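Local coordinates for protein CDP-4-keto-6-deoxy-D-glucose-3-dehydrase (Yersinia pseudotuberculosis, PDB 3BB8) that probably catalyses the pyridoxal-phosphate-dependent removal of the C3 hydroxyl from CDP-4-keto-6-deoxy-D-glucose, a step in lipopolysaccharide sugar biosynthesis, at residues K160-L174 with L186-Y200. The protein carries 1 engineered substitution. Residues are numbered along the deposited sequence; the frame is centred on the assembly and turned at random.
Sequences KAIMIAHTLGNLFDL and LWLIEDCCDALGSTY. With PLP (pyridoxal-5'-phosphate), chain C.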
ATOM      1  N   LYS A 160      16.395   3.456  20.894  1.00 48.43           N
ATOM      2  CA  LYS A 160      16.181   2.032  20.679  1.00 47.71           C
ATOM      3  C   LYS A 160      16.537   1.583  19.277  1.00 44.66           C
ATOM      4  O   LYS A 160      16.623   0.389  19.004  1.00 45.44           O
ATOM      5  CB  LYS A 160      14.725   1.658  20.985  1.00 50.17           C
ATOM      6  CG  LYS A 160      14.383   1.702  22.464  1.00 54.93           C
ATOM      7  CD  LYS A 160      15.217   0.681  23.237  1.00 59.61           C
ATOM      8  CE  LYS A 160      15.002   0.791  24.747  1.00 61.84           C
ATOM      9  NZ  LYS A 160      15.852  -0.182  25.501  1.00 62.24           N
ATOM     10  N   ALA A 161      16.751   2.529  18.377  1.00 42.90           N
ATOM     11  CA  ALA A 161      17.085   2.146  17.013  1.00 41.10           C
ATOM     12  C   ALA A 161      17.660   3.260  16.166  1.00 37.54           C
ATOM     13  O   ALA A 161      17.610   4.438  16.517  1.00 36.44           O
ATOM     14  CB  ALA A 161      15.841   1.574  16.318  1.00 42.11           C
ATOM     15  N   ILE A 162      18.204   2.856  15.031  1.00 35.59           N
ATOM     16  CA  ILE A 162      18.763   3.785  14.072  1.00 34.84           C
ATOM     17  C   ILE A 162      18.210   3.378  12.722  1.00 34.37           C
ATOM     18  O   ILE A 162      18.327   2.214  12.329  1.00 34.02           O
ATOM     19  CB  ILE A 162      20.296   3.701  14.009  1.00 34.69           C
ATOM     20  CG1 ILE A 162      20.898   4.061  15.364  1.00 34.52           C
ATOM     21  CG2 ILE A 162      20.814   4.636  12.926  1.00 34.56           C
ATOM     22  CD1 ILE A 162      22.416   3.992  15.392  1.00 33.64           C
ATOM     23  N   MET A 163      17.583   4.329  12.032  1.00 33.92           N
ATOM     24  CA  MET A 163      17.022   4.083  10.708  1.00 32.69           C
ATOM     25  C   MET A 163      17.495   5.212   9.806  1.00 32.89           C
ATOM     26  O   MET A 163      17.103   6.366   9.969  1.00 31.84           O
ATOM     27  CB  MET A 163      15.489   4.045  10.759  1.00 34.16           C
ATOM     28  CG  MET A 163      14.844   3.620   9.441  1.00 33.48           C
ATOM     29  SD  MET A 163      13.118   3.128   9.639  1.00 34.54           S
ATOM     30  CE  MET A 163      12.557   3.072   7.954  1.00 29.81           C
ATOM     31  N   ILE A 164      18.344   4.861   8.849  1.00 33.84           N
ATOM     32  CA  ILE A 164      18.927   5.824   7.932  1.00 33.67           C
ATOM     33  C   ILE A 164      19.008   5.233   6.537  1.00 32.92           C
ATOM     34  O   ILE A 164      19.113   4.018   6.380  1.00 33.38           O
ATOM     35  CB  ILE A 164      20.358   6.171   8.368  1.00 34.31           C
ATOM     36  CG1 ILE A 164      20.345   6.819   9.745  1.00 37.02           C
ATOM     37  CG2 ILE A 164      21.014   7.063   7.348  1.00 36.23           C
ATOM     38  CD1 ILE A 164      21.733   7.103  10.281  1.00 38.94           C
ATOM     39  N   ALA A 165      18.996   6.091   5.527  1.00 30.34           N
ATOM     40  CA  ALA A 165      19.075   5.619   4.153  1.00 31.63           C
ATOM     41  C   ALA A 165      20.460   5.861   3.554  1.00 32.06           C
ATOM     42  O   ALA A 165      21.127   6.829   3.913  1.00 29.56           O
ATOM     43  CB  ALA A 165      18.016   6.328   3.298  1.00 31.01           C
ATOM     44  N   HIS A 166      20.883   4.965   2.659  1.00 32.84           N
ATOM     45  CA  HIS A 166      22.156   5.116   1.962  1.00 34.10           C
ATOM     46  C   HIS A 166      21.790   6.089   0.847  1.00 33.29           C
ATOM     47  O   HIS A 166      21.438   5.695  -0.267  1.00 33.20           O
ATOM     48  CB  HIS A 166      22.638   3.770   1.392  1.00 35.88           C
ATOM     49  CG  HIS A 166      23.140   2.820   2.437  1.00 37.18           C
ATOM     50  ND1 HIS A 166      22.362   1.811   2.965  1.00 38.43           N
ATOM     51  CD2 HIS A 166      24.319   2.769   3.103  1.00 36.65           C
ATOM     52  CE1 HIS A 166      23.038   1.182   3.910  1.00 36.88           C
ATOM     53  NE2 HIS A 166      24.228   1.745   4.015  1.00 37.53           N
ATOM     54  N   THR A 167      21.855   7.372   1.183  1.00 32.24           N
ATOM     55  CA  THR A 167      21.466   8.452   0.282  1.00 31.01           C
ATOM     56  C   THR A 167      22.045   8.431  -1.118  1.00 29.86           C
ATOM     57  O   THR A 167      23.253   8.410  -1.299  1.00 28.16           O
ATOM     58  CB  THR A 167      21.765   9.805   0.939  1.00 30.74           C
ATOM     59  OG1 THR A 167      21.131   9.837   2.222  1.00 33.16           O
ATOM     60  CG2 THR A 167      21.237  10.956   0.090  1.00 27.44           C
ATOM     61  N   LEU A 168      21.148   8.443  -2.098  1.00 29.33           N
ATOM     62  CA  LEU A 168      21.485   8.432  -3.513  1.00 32.98           C
ATOM     63  C   LEU A 168      22.397   7.303  -3.991  1.00 34.74           C
ATOM     64  O   LEU A 168      23.068   7.434  -5.016  1.00 35.72           O
ATOM     65  CB  LEU A 168      22.081   9.784  -3.914  1.00 32.76           C
ATOM     66  CG  LEU A 168      21.108  10.969  -3.841  1.00 33.55           C
ATOM     67  CD1 LEU A 168      21.859  12.275  -4.139  1.00 36.07           C
ATOM     68  CD2 LEU A 168      19.978  10.757  -4.841  1.00 30.20           C
ATOM     69  N   GLY A 169      22.404   6.188  -3.270  1.00 35.13           N
ATOM     70  CA  GLY A 169      23.240   5.073  -3.677  1.00 36.84           C
ATOM     71  C   GLY A 169      24.543   5.050  -2.901  1.00 38.94           C
ATOM     72  O   GLY A 169      25.136   3.987  -2.695  1.00 37.40           O
ATOM     73  N   ASN A 170      24.993   6.224  -2.466  1.00 37.89           N
ATOM     74  CA  ASN A 170      26.230   6.293  -1.706  1.00 39.88           C
ATOM     75  C   ASN A 170      25.937   5.707  -0.330  1.00 40.55           C
ATOM     76  O   ASN A 170      24.845   5.875   0.208  1.00 40.28           O
ATOM     77  CB  ASN A 170      26.722   7.744  -1.617  1.00 39.70           C
ATOM     78  CG  ASN A 170      28.166   7.842  -1.143  1.00 40.91           C
ATOM     79  OD1 ASN A 170      28.977   6.944  -1.395  1.00 39.02           O
ATOM     80  ND2 ASN A 170      28.497   8.938  -0.467  1.00 39.86           N
ATOM     81  N   LEU A 171      26.922   5.017   0.235  1.00 41.23           N
ATOM     82  CA  LEU A 171      26.751   4.347   1.519  1.00 42.12           C
ATOM     83  C   LEU A 171      27.206   5.237   2.670  1.00 42.03           C
ATOM     84  O   LEU A 171      28.257   5.874   2.598  1.00 41.98           O
ATOM     85  CB  LEU A 171      27.522   3.026   1.541  1.00 44.41           C
ATOM     86  CG  LEU A 171      27.161   2.012   0.452  1.00 46.39           C
ATOM     87  CD1 LEU A 171      28.017   2.229  -0.788  1.00 44.95           C
ATOM     88  CD2 LEU A 171      27.312   0.590   0.970  1.00 48.27           C
ATOM     89  N   PHE A 172      26.407   5.277   3.732  1.00 40.57           N
ATOM     90  CA  PHE A 172      26.830   5.887   4.987  1.00 41.41           C
ATOM     91  C   PHE A 172      27.867   5.023   5.696  1.00 41.93           C
ATOM     92  O   PHE A 172      28.111   3.881   5.305  1.00 40.93           O
ATOM     93  CB  PHE A 172      25.627   6.122   5.901  1.00 40.70           C
ATOM     94  CG  PHE A 172      24.945   4.857   6.343  1.00 41.43           C
ATOM     95  CD1 PHE A 172      25.496   4.070   7.339  1.00 41.97           C
ATOM     96  CD2 PHE A 172      23.754   4.457   5.762  1.00 40.27           C
ATOM     97  CE1 PHE A 172      24.871   2.906   7.748  1.00 41.05           C
ATOM     98  CE2 PHE A 172      23.125   3.295   6.166  1.00 40.58           C
ATOM     99  CZ  PHE A 172      23.684   2.518   7.160  1.00 41.45           C
ATOM    100  N   ASP A 173      28.475   5.575   6.741  1.00 42.68           N
ATOM    101  CA  ASP A 173      29.624   4.946   7.381  1.00 44.53           C
ATOM    102  C   ASP A 173      29.199   3.740   8.214  1.00 44.58           C
ATOM    103  O   ASP A 173      29.089   3.827   9.437  1.00 43.75           O
ATOM    104  CB  ASP A 173      30.369   5.954   8.257  1.00 47.60           C
ATOM    105  CG  ASP A 173      31.638   5.380   8.856  1.00 49.55           C
ATOM    106  OD1 ASP A 173      31.789   4.140   8.857  1.00 51.28           O
ATOM    107  OD2 ASP A 173      32.485   6.169   9.326  1.00 51.43           O
ATOM    108  N   LEU A 174      28.963   2.617   7.543  1.00 43.61           N
ATOM    109  CA  LEU A 174      28.453   1.422   8.205  1.00 45.82           C
ATOM    110  C   LEU A 174      29.307   0.994   9.394  1.00 46.65           C
ATOM    111  O   LEU A 174      28.786   0.586  10.442  1.00 45.76           O
ATOM    112  CB  LEU A 174      28.337   0.274   7.197  1.00 45.72           C
ATOM    113  CG  LEU A 174      27.006   0.223   6.437  1.00 45.64           C
ATOM    114  CD1 LEU A 174      27.120  -0.713   5.250  1.00 46.43           C
ATOM    115  CD2 LEU A 174      25.901  -0.233   7.380  1.00 44.54           C
ATOM    116  N   LEU A 186      21.242  -1.220  19.755  1.00 45.18           N
ATOM    117  CA  LEU A 186      20.176  -0.546  19.033  1.00 43.29           C
ATOM    118  C   LEU A 186      19.823  -1.318  17.773  1.00 41.15           C
ATOM    119  O   LEU A 186      20.687  -1.946  17.158  1.00 40.70           O
ATOM    120  CB  LEU A 186      20.623   0.856  18.628  1.00 44.28           C
ATOM    121  CG  LEU A 186      21.103   1.811  19.716  1.00 46.91           C
ATOM    122  CD1 LEU A 186      21.673   3.063  19.060  1.00 45.66           C
ATOM    123  CD2 LEU A 186      19.951   2.156  20.654  1.00 46.94           C
ATOM    124  N   TRP A 187      18.544  -1.270  17.405  1.00 38.16           N
ATOM    125  CA  TRP A 187      18.057  -1.911  16.185  1.00 34.33           C
ATOM    126  C   TRP A 187      18.585  -1.076  15.027  1.00 32.33           C
ATOM    127  O   TRP A 187      18.687   0.144  15.148  1.00 31.23           O
ATOM    128  CB  TRP A 187      16.523  -1.872  16.124  1.00 33.60           C
ATOM    129  CG  TRP A 187      15.819  -2.850  16.993  1.00 29.23           C
ATOM    130  CD1 TRP A 187      15.085  -2.579  18.111  1.00 30.35           C
ATOM    131  CD2 TRP A 187      15.739  -4.260  16.789  1.00 28.04           C
ATOM    132  NE1 TRP A 187      14.548  -3.741  18.614  1.00 30.40           N
ATOM    133  CE2 TRP A 187      14.935  -4.787  17.819  1.00 26.93           C
ATOM    134  CE3 TRP A 187      16.267  -5.132  15.827  1.00 27.90           C
ATOM    135  CZ2 TRP A 187      14.645  -6.142  17.916  1.00 28.69           C
ATOM    136  CZ3 TRP A 187      15.979  -6.473  15.922  1.00 28.58           C
ATOM    137  CH2 TRP A 187      15.173  -6.968  16.959  1.00 27.33           C
ATOM    138  N   LEU A 188      18.908  -1.710  13.906  1.00 32.64           N
ATOM    139  CA  LEU A 188      19.391  -0.958  12.750  1.00 33.35           C
ATOM    140  C   LEU A 188      18.596  -1.232  11.472  1.00 33.01           C
ATOM    141  O   LEU A 188      18.564  -2.367  10.980  1.00 31.47           O
ATOM    142  CB  LEU A 188      20.874  -1.251  12.464  1.00 32.70           C
ATOM    143  CG  LEU A 188      21.362  -0.564  11.170  1.00 33.58           C
ATOM    144  CD1 LEU A 188      21.454   0.933  11.412  1.00 27.69           C
ATOM    145  CD2 LEU A 188      22.711  -1.116  10.717  1.00 31.76           C
ATOM    146  N   ILE A 189      17.969  -0.194  10.925  1.00 32.59           N
ATOM    147  CA  ILE A 189      17.225  -0.353   9.677  1.00 31.94           C
ATOM    148  C   ILE A 189      17.915   0.406   8.542  1.00 32.98           C
ATOM    149  O   ILE A 189      18.116   1.621   8.618  1.00 31.32           O
ATOM    150  CB  ILE A 189      15.769   0.141   9.803  1.00 30.89           C
ATOM    151  CG1 ILE A 189      14.998  -0.783  10.747  1.00 31.97           C
ATOM    152  CG2 ILE A 189      15.091   0.141   8.429  1.00 27.44           C
ATOM    153  CD1 ILE A 189      13.653  -0.281  11.141  1.00 28.28           C
ATOM    154  N   GLU A 190      18.275  -0.330   7.497  1.00 32.67           N
ATOM    155  CA  GLU A 190      18.933   0.233   6.324  1.00 31.81           C
ATOM    156  C   GLU A 190      17.951   0.538   5.194  1.00 32.33           C
ATOM    157  O   GLU A 190      17.488  -0.379   4.514  1.00 29.67           O
ATOM    158  CB  GLU A 190      19.952  -0.752   5.759  1.00 33.84           C
ATOM    159  CG  GLU A 190      21.328  -0.760   6.369  1.00 36.38           C
ATOM    160  CD  GLU A 190      22.199  -1.801   5.688  1.00 38.85           C
ATOM    161  OE1 GLU A 190      22.152  -2.984   6.095  1.00 42.37           O
ATOM    162  OE2 GLU A 190      22.908  -1.448   4.724  1.00 36.91           O
ATOM    163  N   ASP A 191      17.635   1.813   4.987  1.00 31.69           N
ATOM    164  CA  ASP A 191      16.760   2.192   3.883  1.00 28.77           C
ATOM    165  C   ASP A 191      17.660   2.207   2.645  1.00 29.12           C
ATOM    166  O   ASP A 191      18.487   3.104   2.476  1.00 29.31           O
ATOM    167  CB  ASP A 191      16.160   3.583   4.126  1.00 27.50           C
ATOM    168  CG  ASP A 191      15.291   4.065   2.965  1.00 28.92           C
ATOM    169  OD1 ASP A 191      14.489   5.004   3.186  1.00 29.01           O
ATOM    170  OD2 ASP A 191      15.414   3.522   1.838  1.00 26.31           O
ATOM    171  N   CYS A 192      17.496   1.192   1.801  1.00 30.74           N
ATOM    172  CA  CYS A 192      18.267   1.021   0.573  1.00 27.32           C
ATOM    173  C   CYS A 192      17.383   1.280  -0.638  1.00 27.89           C
ATOM    174  O   CYS A 192      17.649   0.762  -1.729  1.00 26.01           O
ATOM    175  CB  CYS A 192      18.805  -0.414   0.483  1.00 25.92           C
ATOM    176  SG  CYS A 192      19.869  -0.895   1.858  1.00 31.87           S
ATOM    177  N   CYS A 193      16.333   2.076  -0.455  1.00 26.77           N
ATOM    178  CA  CYS A 193      15.427   2.368  -1.558  1.00 27.55           C
ATOM    179  C   CYS A 193      16.105   3.007  -2.772  1.00 28.73           C
ATOM    180  O   CYS A 193      15.584   2.931  -3.889  1.00 27.68           O
ATOM    181  CB  CYS A 193      14.268   3.238  -1.072  1.00 27.00           C
ATOM    182  SG  CYS A 193      13.077   2.317  -0.034  1.00 29.42           S
ATOM    183  N   ASP A 194      17.251   3.646  -2.563  1.00 28.69           N
ATOM    184  CA  ASP A 194      17.968   4.258  -3.684  1.00 32.07           C
ATOM    185  C   ASP A 194      19.353   3.642  -3.805  1.00 31.85           C
ATOM    186  O   ASP A 194      20.222   4.196  -4.490  1.00 30.78           O
ATOM    187  CB  ASP A 194      18.158   5.761  -3.473  1.00 36.50           C
ATOM    188  CG  ASP A 194      16.856   6.506  -3.309  1.00 40.08           C
ATOM    189  OD1 ASP A 194      15.893   6.223  -4.047  1.00 40.91           O
ATOM    190  OD2 ASP A 194      16.805   7.400  -2.447  1.00 44.10           O
ATOM    191  N   ALA A 195      19.560   2.503  -3.147  1.00 30.07           N
ATOM    192  CA  ALA A 195      20.871   1.866  -3.149  1.00 30.08           C
ATOM    193  C   ALA A 195      20.915   0.376  -3.485  1.00 31.34           C
ATOM    194  O   ALA A 195      21.716  -0.362  -2.908  1.00 30.60           O
ATOM    195  CB  ALA A 195      21.541   2.103  -1.801  1.00 26.67           C
ATOM    196  N   LEU A 196      20.075  -0.073  -4.407  1.00 31.92           N
ATOM    197  CA  LEU A 196      20.084  -1.479  -4.770  1.00 35.21           C
ATOM    198  C   LEU A 196      21.367  -1.778  -5.542  1.00 38.78           C
ATOM    199  O   LEU A 196      21.603  -1.212  -6.619  1.00 39.88           O
ATOM    200  CB  LEU A 196      18.872  -1.824  -5.632  1.00 33.13           C
ATOM    201  CG  LEU A 196      18.764  -3.304  -6.013  1.00 33.39           C
ATOM    202  CD1 LEU A 196      18.729  -4.162  -4.753  1.00 33.40           C
ATOM    203  CD2 LEU A 196      17.522  -3.524  -6.849  1.00 31.67           C
ATOM    204  N   GLY A 197      22.197  -2.661  -4.991  1.00 39.48           N
ATOM    205  CA  GLY A 197      23.440  -3.014  -5.656  1.00 41.39           C
ATOM    206  C   GLY A 197      24.657  -2.379  -5.012  1.00 42.59           C
ATOM    207  O   GLY A 197      25.788  -2.742  -5.317  1.00 43.23           O
ATOM    208  N   SER A 198      24.424  -1.425  -4.120  1.00 42.95           N
ATOM    209  CA  SER A 198      25.508  -0.753  -3.433  1.00 43.83           C
ATOM    210  C   SER A 198      26.177  -1.710  -2.469  1.00 45.73           C
ATOM    211  O   SER A 198      25.511  -2.501  -1.801  1.00 46.73           O
ATOM    212  CB  SER A 198      24.989   0.468  -2.663  1.00 44.39           C
ATOM    213  OG  SER A 198      24.698   1.544  -3.541  1.00 43.70           O
ATOM    214  N   THR A 199      27.501  -1.631  -2.397  1.00 46.65           N
ATOM    215  CA  THR A 199      28.266  -2.481  -1.502  1.00 47.00           C
ATOM    216  C   THR A 199      29.135  -1.614  -0.601  1.00 47.41           C
ATOM    217  O   THR A 199      29.493  -0.494  -0.954  1.00 45.83           O
ATOM    218  CB  THR A 199      29.178  -3.452  -2.290  1.00 47.36           C
ATOM    219  OG1 THR A 199      30.210  -2.713  -2.954  1.00 50.08           O
ATOM    220  CG2 THR A 199      28.373  -4.208  -3.330  1.00 45.03           C
ATOM    221  N   TYR A 200      29.448  -2.138   0.576  1.00 48.90           N
ATOM    222  CA  TYR A 200      30.289  -1.448   1.539  1.00 51.54           C
ATOM    223  C   TYR A 200      31.205  -2.503   2.132  1.00 53.96           C
ATOM    224  O   TYR A 200      30.741  -3.448   2.770  1.00 55.03           O
ATOM    225  CB  TYR A 200      29.446  -0.808   2.644  1.00 48.61           C
ATOM    226  CG  TYR A 200      30.256  -0.111   3.718  1.00 48.43           C
ATOM    227  CD1 TYR A 200      30.927  -0.840   4.699  1.00 46.96           C
ATOM    228  CD2 TYR A 200      30.348   1.282   3.756  1.00 48.31           C
ATOM    229  CE1 TYR A 200      31.670  -0.196   5.697  1.00 47.77           C
ATOM    230  CE2 TYR A 200      31.087   1.936   4.744  1.00 46.23           C
ATOM    231  CZ  TYR A 200      31.744   1.194   5.713  1.00 48.58           C
ATOM    232  OH  TYR A 200      32.451   1.838   6.711  1.00 47.12           O
TER
HETATM  233  N1  PLP C 500      13.390   6.386   0.852  1.00 36.22           N
HETATM  234  C2  PLP C 500      14.176   6.934  -0.148  1.00 38.72           C
HETATM  235  C2A PLP C 500      15.565   7.426   0.235  1.00 34.87           C
HETATM  236  C3  PLP C 500      13.673   7.018  -1.481  1.00 37.58           C
HETATM  237  O3  PLP C 500      14.404   7.548  -2.485  1.00 42.26           O
HETATM  238  C4  PLP C 500      12.335   6.522  -1.789  1.00 38.87           C
HETATM  239  C4A PLP C 500      11.844   6.609  -3.275  1.00 40.82           C
HETATM  240  C5  PLP C 500      11.567   5.977  -0.707  1.00 36.77           C
HETATM  241  C6  PLP C 500      12.146   5.926   0.620  1.00 36.10           C
HETATM  242  C5A PLP C 500      10.181   5.415  -0.781  1.00 33.12           C
HETATM  243  O4P PLP C 500       9.902   4.768  -1.941  1.00 28.67           O
HETATM  244  P   PLP C 500       8.528   4.885  -2.766  1.00 28.86           P
HETATM  245  O1P PLP C 500       8.485   3.664  -3.661  1.00 27.71           O
HETATM  246  O2P PLP C 500       8.673   6.265  -3.639  1.00 30.42           O
HETATM  247  O3P PLP C 500       7.340   4.967  -1.802  1.00 26.52           O
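Asp191 carries its CG trans to the backbone N (chi1 177°), which extends the carboxylate to the cofactor; the parallel bridge to Ala165 sets the two CB atoms, Asp191 CB and Ala165 CB, 3.4 Å apart. Met163, with a similar first torsion (-173°) and a chain extended beyond CG, runs obliquely over Ile189, Met163 CG lying 3.6 Å from Ile189 CB. Both pairs lie on one face of two parallel strands, 160-165 and 187-191, whose axes diverge by 13°; helix 86-96 covers the Met163-Ile189 pair. Six backbone bonds fix the register, from Trp187 N to Lys160 O through to His166 N on Asp191 O (3.0 Å). Past the strands, Ser198 OG donates to Gly169 O at 2.6 Å, in the carbonyl plane on a lone pair, and Leu174 CB sits over the centre of the Tyr200 ring, 3.6 Å from its centroid, a CH-pi contact. The strands and helix 174-184 form a beta-alpha-beta unit of the aspartate aminotransferase fold. At its C-terminal end Asp191 OD1 accepts from PLP N1 (2.9 Å) and Thr123, while OD2 takes Cys193 N at 2.9 Å in an Asx turn. Thr123 and Cys193 N thus hold the carboxylate beside N1, where its negative charge would probably stabilise a protonated pyridine nitrogen, consistent with an electron-sink cofactor.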